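PDB 4K7C: aminopeptidase C from Lactobacillus rhamnosus, which probably acts as a cysteine aminopeptidase of the papain-like clan, releasing amino acids from the N-termini of peptides. Local coordinates for residues Cys70-Ala75 against Asn97-Trp102; Met144-Ile149 against Trp255-Tyr260; Phe226-Arg231 against Lys250-Trp255. All blocks are in the same frame, centred on the assembly; numbering follows the deposited sequence. Where two conformers were deposited one is given.

Interaction 1 (Cys70-Ala75 against Asn97-Trp102); sequences CWMFAA and NYTFFW
Met72, present as selenomethionine in this derivative, reaches across from helix 70-87 to meet Thr99 and Phe100 on helix 96-117. The first of these helices is the central helix of the papain-like fold, and Cys70 stands where relatives carry the nucleophilic cysteine, consistent with its packing against His364. Selenium makes the closest contacts: Met72 SE lies 3.4 Å from Thr99 OG1. The same Met72 SE is 3.7 Å from Phe100 N. Beyond it the methyl turns to the phenylalanine, Met72 CE resting 3.9 Å from Phe100 CD1, at the edge of the ring and close to its plane. The selenium itself sits 5.3 Å from the Phe100 centroid, 67° off the ring normal, an oblique Met-aromatic contact. The backbones come nearest at Met72 CA and Thr99 CA, 7.1 Å apart. A slim, flexible, unbranched chain suits this place because it can lie extended (chi2 179°, chi3 180°) between helices this close and carry SE and CE along to Phe100. It runs antiparallel alongside Thr99 and lies roughly square to Phe100.

A second shell of residues surrounds these groups. Thr99 OG1 is hydrogen-bonded to the backbone oxygen of Gln96, about one turn back, so the hydroxyl of this buried residue is satisfied within its own helix although it faces selenium. Phe100 makes a cation-pi contact with Arg69 and also touches Asp138. That same loop residue binds Trp71, whose indole NE1 donates to Asp138 O. Trp71 in turn offers an aromatic wall to the root of its neighbour's side chain: Met72 CG lies 3.6 Å above the indole plane of Trp71, displaced toward the rim.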
loop_
_atom_site.group_PDB
_atom_site.type_symbol
_atom_site.label_atom_id
_atom_site.label_comp_id
_atom_site.label_asym_id
_atom_site.label_seq_id
_atom_site.Cartn_x
_atom_site.Cartn_y
_atom_site.Cartn_z
ATOM N N CYS A 70 -0.163 -28.644 -7.494
ATOM C CA CYS A 70 0.720 -29.079 -6.389
ATOM C C CYS A 70 1.425 -30.405 -6.729
ATOM O O CYS A 70 2.634 -30.475 -6.642
ATOM C CB CYS A 70 -0.074 -29.187 -5.102
ATOM S SG CYS A 70 -1.291 -30.456 -5.293
ATOM N N TRP A 71 0.674 -31.370 -7.270
ATOM C CA TRP A 71 1.194 -32.719 -7.588
ATOM C C TRP A 71 2.405 -32.666 -8.522
ATOM O O TRP A 71 3.365 -33.359 -8.309
ATOM C CB TRP A 71 0.101 -33.581 -8.180
ATOM C CG TRP A 71 -0.492 -33.100 -9.512
ATOM C CD1 TRP A 71 -1.164 -31.920 -9.770
ATOM C CD2 TRP A 71 -0.493 -33.827 -10.745
ATOM N NE1 TRP A 71 -1.541 -31.866 -11.071
ATOM C CE2 TRP A 71 -1.193 -33.044 -11.685
ATOM C CE3 TRP A 71 0.018 -35.053 -11.136
ATOM C CZ2 TRP A 71 -1.402 -33.470 -12.987
ATOM C CZ3 TRP A 71 -0.218 -35.488 -12.442
ATOM C CH2 TRP A 71 -0.908 -34.715 -13.329
HETATM N N MSE A 72 2.348 -31.761 -9.498
HETATM C CA MSE A 72 3.449 -31.536 -10.446
HETATM C C MSE A 72 4.643 -30.849 -9.819
HETATM O O MSE A 72 5.767 -31.248 -9.980
HETATM C CB MSE A 72 3.023 -30.658 -11.626
HETATM C CG MSE A 72 1.817 -31.070 -12.343
HETATM SE SE MSE A 72 1.533 -29.726 -13.755
HETATM C CE MSE A 72 -0.010 -30.775 -14.242
ATOM N N PHE A 73 4.373 -29.789 -9.065
ATOM C CA PHE A 73 5.409 -29.061 -8.343
ATOM C C PHE A 73 6.136 -29.997 -7.408
ATOM O O PHE A 73 7.390 -30.004 -7.376
ATOM C CB PHE A 73 4.844 -27.820 -7.585
ATOM C CG PHE A 73 4.717 -26.608 -8.474
ATOM C CD1 PHE A 73 5.601 -25.542 -8.345
ATOM C CD2 PHE A 73 3.766 -26.546 -9.419
ATOM C CE1 PHE A 73 5.520 -24.447 -9.160
ATOM C CE2 PHE A 73 3.650 -25.450 -10.266
ATOM C CZ PHE A 73 4.570 -24.414 -10.162
ATOM N N ALA A 74 5.365 -30.815 -6.683
ATOM C CA ALA A 74 5.969 -31.737 -5.732
ATOM C C ALA A 74 6.805 -32.828 -6.420
ATOM O O ALA A 74 7.943 -33.106 -6.038
ATOM C CB ALA A 74 4.929 -32.347 -4.846
ATOM N N ALA A 75 6.293 -33.386 -7.466
ATOM C CA ALA A 75 7.077 -34.411 -8.209
ATOM C C ALA A 75 8.325 -33.763 -8.760
ATOM O O ALA A 75 9.438 -34.316 -8.630
ATOM C CB ALA A 75 6.284 -35.032 -9.304
ATOM N N ASN A 97 5.117 -25.575 -16.236
ATOM C CA ASN A 97 4.240 -25.267 -17.310
ATOM C C ASN A 97 4.309 -26.428 -18.365
ATOM O O ASN A 97 3.284 -26.774 -18.909
ATOM C CB ASN A 97 4.560 -23.970 -17.929
ATOM C CG ASN A 97 3.480 -23.493 -18.867
ATOM O OD1 ASN A 97 2.310 -23.939 -18.795
ATOM N ND2 ASN A 97 3.809 -22.546 -19.688
ATOM N N TYR A 98 5.494 -26.980 -18.579
ATOM C CA TYR A 98 5.713 -28.090 -19.523
ATOM C C TYR A 98 4.789 -29.255 -19.192
ATOM O O TYR A 98 4.050 -29.705 -20.066
ATOM C CB TYR A 98 7.212 -28.489 -19.607
ATOM C CG TYR A 98 7.514 -29.471 -20.727
ATOM C CD1 TYR A 98 7.651 -29.075 -22.062
ATOM C CD2 TYR A 98 7.603 -30.810 -20.438
ATOM C CE1 TYR A 98 7.923 -30.011 -23.068
ATOM C CE2 TYR A 98 7.810 -31.754 -21.458
ATOM C CZ TYR A 98 8.023 -31.329 -22.732
ATOM O OH TYR A 98 8.300 -32.293 -23.753
ATOM N N THR A 99 4.783 -29.686 -17.918
ATOM C CA THR A 99 3.929 -30.787 -17.501
ATOM C C THR A 99 2.496 -30.374 -17.539
ATOM O O THR A 99 1.624 -31.176 -17.870
ATOM C CB THR A 99 4.286 -31.311 -16.085
ATOM O OG1 THR A 99 4.565 -30.178 -15.215
ATOM C CG2 THR A 99 5.491 -32.179 -16.128
ATOM N N PHE A 100 2.220 -29.065 -17.351
ATOM C CA PHE A 100 0.837 -28.579 -17.299
ATOM C C PHE A 100 0.235 -28.647 -18.699
ATOM O O PHE A 100 -0.952 -29.047 -18.935
ATOM C CB PHE A 100 0.811 -27.137 -16.808
ATOM C CG PHE A 100 -0.554 -26.628 -16.337
ATOM C CD1 PHE A 100 -1.387 -27.365 -15.512
ATOM C CD2 PHE A 100 -0.946 -25.318 -16.643
ATOM C CE1 PHE A 100 -2.551 -26.849 -15.034
ATOM C CE2 PHE A 100 -2.135 -24.766 -16.160
ATOM C CZ PHE A 100 -2.937 -25.535 -15.340
ATOM N N PHE A 101 1.022 -28.240 -19.667
ATOM C CA PHE A 101 0.563 -28.316 -21.056
ATOM C C PHE A 101 0.094 -29.751 -21.466
ATOM O O PHE A 101 -1.007 -29.931 -21.924
ATOM C CB PHE A 101 1.668 -27.742 -22.012
ATOM C CG PHE A 101 1.236 -27.715 -23.496
ATOM C CD1 PHE A 101 0.863 -26.559 -24.149
ATOM C CD2 PHE A 101 1.177 -28.904 -24.202
ATOM C CE1 PHE A 101 0.492 -26.597 -25.493
ATOM C CE2 PHE A 101 0.773 -28.944 -25.516
ATOM C CZ PHE A 101 0.377 -27.807 -26.146
ATOM N N TRP A 102 0.997 -30.734 -21.312
ATOM C CA TRP A 102 0.791 -32.104 -21.737
ATOM C C TRP A 102 -0.278 -32.779 -20.891
ATOM O O TRP A 102 -1.119 -33.504 -21.417
ATOM C CB TRP A 102 2.085 -32.846 -21.693
ATOM C CG TRP A 102 3.045 -32.359 -22.734
ATOM C CD1 TRP A 102 4.307 -31.872 -22.545
ATOM C CD2 TRP A 102 2.814 -32.325 -24.146
ATOM N NE1 TRP A 102 4.871 -31.550 -23.761
ATOM C CE2 TRP A 102 3.976 -31.817 -24.749
ATOM C CE3 TRP A 102 1.751 -32.681 -24.954
ATOM C CZ2 TRP A 102 4.111 -31.659 -26.182
ATOM C CZ3 TRP A 102 1.849 -32.498 -26.353
ATOM C CH2 TRP A 102 3.007 -31.982 -26.949
#

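Interaction 2 (Met144-Ile149 against Trp255-Tyr260); sequences MLSALI and WNLDDY
Leu257 pushes its two methyls against one side of helix 142-152, between Ser146 and Ile149, residues about one helical turn apart. The tight part is apolar: Leu257 CD1 comes within 3.7 Å of Ile149 CG2 and within 3.8 Å of the backbone oxygen Ser146 O. In Ile149 a chi1 of -75° puts CG1 beside the backbone nitrogen and leaves CG2, anti to it, as the branch that meets Leu257 CD1; the two side chains lie roughly square to each other. Leucine suits the place because its forked end meets two residues at once: while CD1 takes the isoleucine, Leu257 CD2 lies 3.9 Å from Ser146 OG.

The polar side is looser and is joined through a water. This molecule is 2.7 Å from Ser146 OG and donates to Leu257 O at 2.8 Å, so a serine hydroxyl and a loop carbonyl of two buried residues share one partner without touching. Farther from the helix the loop becomes exposed. There Asn256 forms an Asx turn, Asp258 N binding Asn256 OD1 at 3.0 Å from above the carbonyl plane, and opens the short 3-10 segment 257-259. Asp258 anchors that turn by a salt bridge to Arg289.

The contact thus pins the loop between helix 245-253 and strand 260-264 to helix 142-152, with Met79 of helix 70-87 packed against Ile149 and strand 408-414 lying against Tyr260.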
loop_
_atom_site.group_PDB
_atom_site.type_symbol
_atom_site.label_atom_id
_atom_site.label_comp_id
_atom_site.label_asym_id
_atom_site.label_seq_id
_atom_site.Cartn_x
_atom_site.Cartn_y
_atom_site.Cartn_z
HETATM N N MSE A 144 0.151 -40.462 -12.757
HETATM C CA MSE A 144 -0.171 -39.555 -13.882
HETATM C C MSE A 144 0.946 -38.607 -14.217
HETATM O O MSE A 144 1.175 -38.280 -15.380
HETATM C CB MSE A 144 -1.452 -38.783 -13.498
HETATM C CG MSE A 144 -2.656 -39.705 -13.508
HETATM SE SE MSE A 144 -4.187 -38.909 -12.534
HETATM C CE MSE A 144 -4.595 -37.356 -13.660
ATOM N N LEU A 145 1.738 -38.164 -13.237
ATOM C CA LEU A 145 2.867 -37.311 -13.578
ATOM C C LEU A 145 3.940 -38.175 -14.262
ATOM O O LEU A 145 4.547 -37.758 -15.277
ATOM C CB LEU A 145 3.404 -36.699 -12.289
ATOM C CG LEU A 145 4.411 -35.547 -12.366
ATOM C CD1 LEU A 145 5.822 -36.063 -12.608
ATOM C CD2 LEU A 145 3.931 -34.547 -13.410
ATOM N N SER A 146 4.226 -39.353 -13.703
ATOM C CA SER A 146 5.126 -40.281 -14.386
ATOM C C SER A 146 4.757 -40.555 -15.815
ATOM O O SER A 146 5.641 -40.523 -16.693
ATOM C CB SER A 146 5.256 -41.601 -13.628
ATOM O OG SER A 146 6.007 -41.319 -12.540
ATOM N N ALA A 147 3.482 -40.817 -16.063
ATOM C CA ALA A 147 3.016 -41.080 -17.394
ATOM C C ALA A 147 3.421 -39.948 -18.332
ATOM O O ALA A 147 3.832 -40.187 -19.482
ATOM C CB ALA A 147 1.515 -41.249 -17.449
ATOM N N LEU A 148 3.285 -38.696 -17.846
ATOM C CA LEU A 148 3.654 -37.554 -18.638
ATOM C C LEU A 148 5.123 -37.480 -18.916
ATOM O O LEU A 148 5.493 -37.232 -20.055
ATOM C CB LEU A 148 3.189 -36.217 -17.980
ATOM C CG LEU A 148 1.668 -36.076 -17.917
ATOM C CD1 LEU A 148 1.306 -34.979 -16.926
ATOM C CD2 LEU A 148 1.089 -35.769 -19.279
ATOM N N ILE A 149 5.949 -37.796 -17.925
ATOM C CA ILE A 149 7.376 -37.702 -18.075
ATOM C C ILE A 149 7.894 -38.806 -18.999
ATOM O O ILE A 149 8.810 -38.573 -19.784
ATOM C CB ILE A 149 7.991 -37.642 -16.704
ATOM C CG1 ILE A 149 7.716 -36.201 -16.179
ATOM C CG2 ILE A 149 9.506 -37.870 -16.709
ATOM C CD1 ILE A 149 8.325 -36.035 -14.878
ATOM N N TRP A 255 16.126 -41.338 -13.866
ATOM C CA TRP A 255 15.337 -42.335 -13.170
ATOM C C TRP A 255 14.654 -43.310 -14.113
ATOM O O TRP A 255 14.428 -42.999 -15.256
ATOM C CB TRP A 255 14.253 -41.639 -12.339
ATOM C CG TRP A 255 14.729 -40.731 -11.334
ATOM C CD1 TRP A 255 15.991 -40.455 -11.010
ATOM C CD2 TRP A 255 13.904 -39.924 -10.459
ATOM N NE1 TRP A 255 16.042 -39.544 -9.981
ATOM C CE2 TRP A 255 14.759 -39.197 -9.642
ATOM C CE3 TRP A 255 12.538 -39.780 -10.307
ATOM C CZ2 TRP A 255 14.288 -38.285 -8.658
ATOM C CZ3 TRP A 255 12.059 -38.878 -9.325
ATOM C CH2 TRP A 255 12.953 -38.170 -8.511
ATOM N N ASN A 256 14.434 -44.516 -13.586
ATOM C CA ASN A 256 13.535 -45.469 -14.162
ATOM C C ASN A 256 12.294 -45.338 -13.325
ATOM O O ASN A 256 12.275 -45.744 -12.133
ATOM C CB ASN A 256 14.111 -46.872 -14.119
ATOM C CG ASN A 256 13.147 -47.884 -14.633
ATOM O OD1 ASN A 256 12.025 -47.583 -15.047
ATOM N ND2 ASN A 256 13.571 -49.121 -14.612
ATOM N N LEU A 257 11.271 -44.821 -13.998
ATOM C CA LEU A 257 10.015 -44.452 -13.380
ATOM C C LEU A 257 9.259 -45.684 -12.908
ATOM O O LEU A 257 8.440 -45.594 -11.977
ATOM C CB LEU A 257 9.189 -43.536 -14.265
ATOM C CG LEU A 257 9.829 -42.133 -14.364
ATOM C CD1 LEU A 257 9.118 -41.344 -15.441
ATOM C CD2 LEU A 257 9.905 -41.339 -13.066
ATOM N N ASP A 258 9.632 -46.853 -13.418
ATOM C CA ASP A 258 9.141 -48.061 -12.810
ATOM C C ASP A 258 9.551 -48.368 -11.387
ATOM O O ASP A 258 8.956 -49.296 -10.793
ATOM C CB ASP A 258 9.580 -49.315 -13.656
ATOM C CG ASP A 258 8.653 -49.613 -14.774
ATOM O OD1 ASP A 258 7.415 -49.485 -14.609
ATOM O OD2 ASP A 258 9.174 -50.034 -15.852
ATOM N N ASP A 259 10.628 -47.741 -10.908
ATOM C CA ASP A 259 11.224 -48.046 -9.658
ATOM C C ASP A 259 10.331 -47.528 -8.505
ATOM O O ASP A 259 10.692 -47.815 -7.392
ATOM C CB ASP A 259 12.571 -47.325 -9.507
ATOM C CG ASP A 259 13.691 -47.938 -10.353
ATOM O OD1 ASP A 259 13.434 -48.976 -10.941
ATOM O OD2 ASP A 259 14.797 -47.340 -10.337
ATOM N N TYR A 260 9.218 -46.814 -8.797
ATOM C CA TYR A 260 8.451 -46.025 -7.726
ATOM C C TYR A 260 7.092 -46.602 -7.514
ATOM O O TYR A 260 6.414 -46.924 -8.459
ATOM C CB TYR A 260 8.375 -44.491 -8.053
ATOM C CG TYR A 260 9.783 -43.946 -8.207
ATOM C CD1 TYR A 260 10.584 -43.742 -7.126
ATOM C CD2 TYR A 260 10.349 -43.782 -9.463
ATOM C CE1 TYR A 260 11.904 -43.337 -7.260
ATOM C CE2 TYR A 260 11.685 -43.367 -9.616
ATOM C CZ TYR A 260 12.437 -43.167 -8.526
ATOM O OH TYR A 260 13.721 -42.800 -8.647
HETATM O O HOH W 1 6.472 -43.748 -11.376
#

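Interaction 3 (Phe226-Arg231 against Lys250-Trp255); sequences FDFEYR and KKYVGW
A beta-hairpin of strands 226-231 and 237-243 presents Phe228 to Tyr252, on helix 245-253, which follows it. The two rings form a T-shaped (edge-to-face) pair, with centroids 5.1 Å apart and planes at 88°. Phe228 supplies the edge: its CE2 stands 3.6 Å above the Tyr252 plane, offset toward the rim, and Phe228 CD2 is 3.6 Å from Tyr252 OH. With CG anti to the backbone N (chi1 -179°), the phenylalanine ring is carried out from the strand toward the helix.

Tyrosine suits the helix side because its ring gives a face to the hairpin while its hydroxyl is held by polar partners. Asp240 OD2, on the second strand, is hydrogen-bonded to Tyr252 OH and also takes the salt bridge from Lys251 NZ, one carboxylate oxygen serving both. Tyr252 OH also accepts a hydrogen bond from a water oxygen 2.9 Å away, which lies 2.9 Å from Tyr230 OH as well. Tyr230, two residues on along the same side of the strand, lays its CD1 3.5 Å over a face of the Phe228 ring, near its rim.

Phe248 extends the cluster, meeting Phe228 edge to face and stacking on Tyr252. Arg231 of the hairpin meanwhile binds Phe52 O of the third subunit. The whole is a beta-hairpin whose same-face residues Phe228 and Tyr230 pack on the following helix, centred on a T-shaped aromatic pair.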
loop_
_atom_site.group_PDB
_atom_site.type_symbol
_atom_site.label_atom_id
_atom_site.label_comp_id
_atom_site.label_asym_id
_atom_site.label_seq_id
_atom_site.Cartn_x
_atom_site.Cartn_y
_atom_site.Cartn_z
ATOM N N PHE A 226 16.495 -27.900 -27.539
ATOM C CA PHE A 226 17.045 -26.645 -26.970
ATOM C C PHE A 226 18.477 -26.848 -26.499
ATOM O O PHE A 226 18.923 -27.994 -26.227
ATOM C CB PHE A 226 16.184 -26.225 -25.772
ATOM C CG PHE A 226 16.058 -27.315 -24.705
ATOM C CD1 PHE A 226 15.133 -28.330 -24.837
ATOM C CD2 PHE A 226 16.857 -27.320 -23.654
ATOM C CE1 PHE A 226 15.033 -29.351 -23.885
ATOM C CE2 PHE A 226 16.772 -28.286 -22.663
ATOM C CZ PHE A 226 15.847 -29.332 -22.776
ATOM N N ASP A 227 19.176 -25.740 -26.326
ATOM C CA ASP A 227 20.471 -25.709 -25.642
ATOM C C ASP A 227 20.294 -25.358 -24.174
ATOM O O ASP A 227 19.391 -24.575 -23.833
ATOM C CB ASP A 227 21.371 -24.684 -26.277
ATOM C CG ASP A 227 21.817 -25.038 -27.649
ATOM O OD1 ASP A 227 21.550 -26.137 -28.204
ATOM O OD2 ASP A 227 22.535 -24.160 -28.183
ATOM N N PHE A 228 21.110 -25.953 -23.316
ATOM C CA PHE A 228 21.069 -25.721 -21.874
ATOM C C PHE A 228 22.424 -25.123 -21.474
ATOM O O PHE A 228 23.443 -25.778 -21.683
ATOM C CB PHE A 228 20.854 -27.038 -21.213
ATOM C CG PHE A 228 20.750 -27.000 -19.695
ATOM C CD1 PHE A 228 20.064 -25.983 -19.041
ATOM C CD2 PHE A 228 21.254 -28.027 -18.964
ATOM C CE1 PHE A 228 19.964 -25.969 -17.661
ATOM C CE2 PHE A 228 21.101 -28.071 -17.584
ATOM C CZ PHE A 228 20.454 -27.031 -16.939
ATOM N N GLU A 229 22.448 -23.875 -20.970
ATOM C CA GLU A 229 23.650 -23.225 -20.516
ATOM C C GLU A 229 23.445 -22.836 -19.020
ATOM O O GLU A 229 22.368 -22.374 -18.675
ATOM C CB GLU A 229 23.842 -21.905 -21.283
ATOM C CG GLU A 229 24.192 -22.011 -22.752
ATOM C CD GLU A 229 24.476 -20.658 -23.399
ATOM O OE1 GLU A 229 25.590 -20.133 -23.239
ATOM O OE2 GLU A 229 23.622 -20.196 -24.222
ATOM N N TYR A 230 24.418 -23.093 -18.178
ATOM C CA TYR A 230 24.356 -22.786 -16.774
ATOM C C TYR A 230 25.772 -22.688 -16.161
ATOM O O TYR A 230 26.743 -23.070 -16.778
ATOM C CB TYR A 230 23.539 -23.808 -15.998
ATOM C CG TYR A 230 24.168 -25.169 -15.939
ATOM C CD1 TYR A 230 23.967 -26.123 -16.960
ATOM C CD2 TYR A 230 24.976 -25.517 -14.869
ATOM C CE1 TYR A 230 24.579 -27.339 -16.931
ATOM C CE2 TYR A 230 25.553 -26.758 -14.823
ATOM C CZ TYR A 230 25.366 -27.638 -15.869
ATOM O OH TYR A 230 25.952 -28.831 -15.768
ATOM N N ARG A 231 25.835 -22.085 -14.987
ATOM C CA ARG A 231 27.001 -22.091 -14.133
ATOM C C ARG A 231 26.693 -22.896 -12.903
ATOM O O ARG A 231 25.645 -22.712 -12.237
ATOM C CB ARG A 231 27.438 -20.679 -13.736
ATOM C CG ARG A 231 28.156 -20.016 -14.860
ATOM C CD ARG A 231 29.084 -18.920 -14.436
ATOM N NE ARG A 231 29.639 -18.223 -15.609
ATOM C CZ ARG A 231 30.930 -18.226 -15.920
ATOM N NH1 ARG A 231 31.813 -18.904 -15.167
ATOM N NH2 ARG A 231 31.353 -17.575 -16.962
ATOM N N LYS A 250 16.647 -37.985 -19.433
ATOM C CA LYS A 250 17.546 -39.140 -19.308
ATOM C C LYS A 250 18.905 -38.743 -18.722
ATOM O O LYS A 250 19.429 -39.434 -17.893
ATOM C CB LYS A 250 17.660 -39.876 -20.668
ATOM C CG LYS A 250 16.337 -40.511 -21.140
ATOM C CD LYS A 250 16.463 -41.259 -22.494
ATOM C CE LYS A 250 15.574 -42.502 -22.522
ATOM N NZ LYS A 250 14.285 -42.078 -23.079
ATOM N N LYS A 251 19.458 -37.595 -19.112
ATOM C CA LYS A 251 20.796 -37.181 -18.673
ATOM C C LYS A 251 20.860 -36.525 -17.303
ATOM O O LYS A 251 21.727 -36.892 -16.494
ATOM C CB LYS A 251 21.444 -36.288 -19.722
ATOM C CG LYS A 251 22.808 -35.736 -19.353
ATOM C CD LYS A 251 23.511 -35.096 -20.528
ATOM C CE LYS A 251 24.791 -34.369 -20.104
ATOM N NZ LYS A 251 25.373 -33.688 -21.296
ATOM N N TYR A 252 19.901 -35.651 -17.022
ATOM C CA TYR A 252 19.946 -34.837 -15.806
ATOM C C TYR A 252 19.186 -35.443 -14.640
ATOM O O TYR A 252 19.570 -35.216 -13.494
ATOM C CB TYR A 252 19.565 -33.340 -16.129
ATOM C CG TYR A 252 20.570 -32.658 -16.912
ATOM C CD1 TYR A 252 21.651 -31.990 -16.274
ATOM C CD2 TYR A 252 20.528 -32.663 -18.321
ATOM C CE1 TYR A 252 22.638 -31.364 -17.047
ATOM C CE2 TYR A 252 21.520 -32.030 -19.103
ATOM C CZ TYR A 252 22.579 -31.403 -18.448
ATOM O OH TYR A 252 23.605 -30.774 -19.176
ATOM N N VAL A 253 18.186 -36.280 -14.932
ATOM C CA VAL A 253 17.459 -36.962 -13.881
ATOM C C VAL A 253 17.816 -38.442 -13.878
ATOM O O VAL A 253 18.295 -38.967 -12.867
ATOM C CB VAL A 253 15.920 -36.734 -14.010
ATOM C CG1 VAL A 253 15.184 -37.342 -12.804
ATOM C CG2 VAL A 253 15.598 -35.245 -13.965
ATOM N N GLY A 254 17.535 -39.151 -14.962
ATOM C CA GLY A 254 18.086 -40.494 -15.099
ATOM C C GLY A 254 17.359 -41.602 -14.346
ATOM O O GLY A 254 17.878 -42.730 -14.260
ATOM N N TRP A 255 16.126 -41.338 -13.866
ATOM C CA TRP A 255 15.337 -42.335 -13.170
ATOM C C TRP A 255 14.654 -43.310 -14.113
ATOM O O TRP A 255 14.428 -42.999 -15.256
ATOM C CB TRP A 255 14.253 -41.639 -12.339
ATOM C CG TRP A 255 14.729 -40.731 -11.334
ATOM C CD1 TRP A 255 15.991 -40.455 -11.010
ATOM C CD2 TRP A 255 13.904 -39.924 -10.459
ATOM N NE1 TRP A 255 16.042 -39.544 -9.981
ATOM C CE2 TRP A 255 14.759 -39.197 -9.642
ATOM C CE3 TRP A 255 12.538 -39.780 -10.307
ATOM C CZ2 TRP A 255 14.288 -38.285 -8.658
ATOM C CZ3 TRP A 255 12.059 -38.878 -9.325
ATOM C CH2 TRP A 255 12.953 -38.170 -8.511
HETATM O O HOH W 2 26.252 -30.458 -18.137
#

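Interactions 1 and 2 touch directly, their centres 13 Å apart: helix 142-152 lies against both helices of interaction 1, with Trp71 CZ3 3.4 Å from Leu145 N and Trp102 C 3.7 Å from Leu148 CD2. Interaction 3 is more peripheral, its centre about 26 Å from the chain's centre against 11 Å for interaction 1, and stays about 5 Å from interaction 1 at the nearest atoms. It is nested in the loop that interaction 2 closes, and the two share Trp255, where the chain passes from one to the other. Interaction 1 contains Cys70, the probable nucleophile; the centres of interactions 2 and 3 lie 13 and 18 Å from its own.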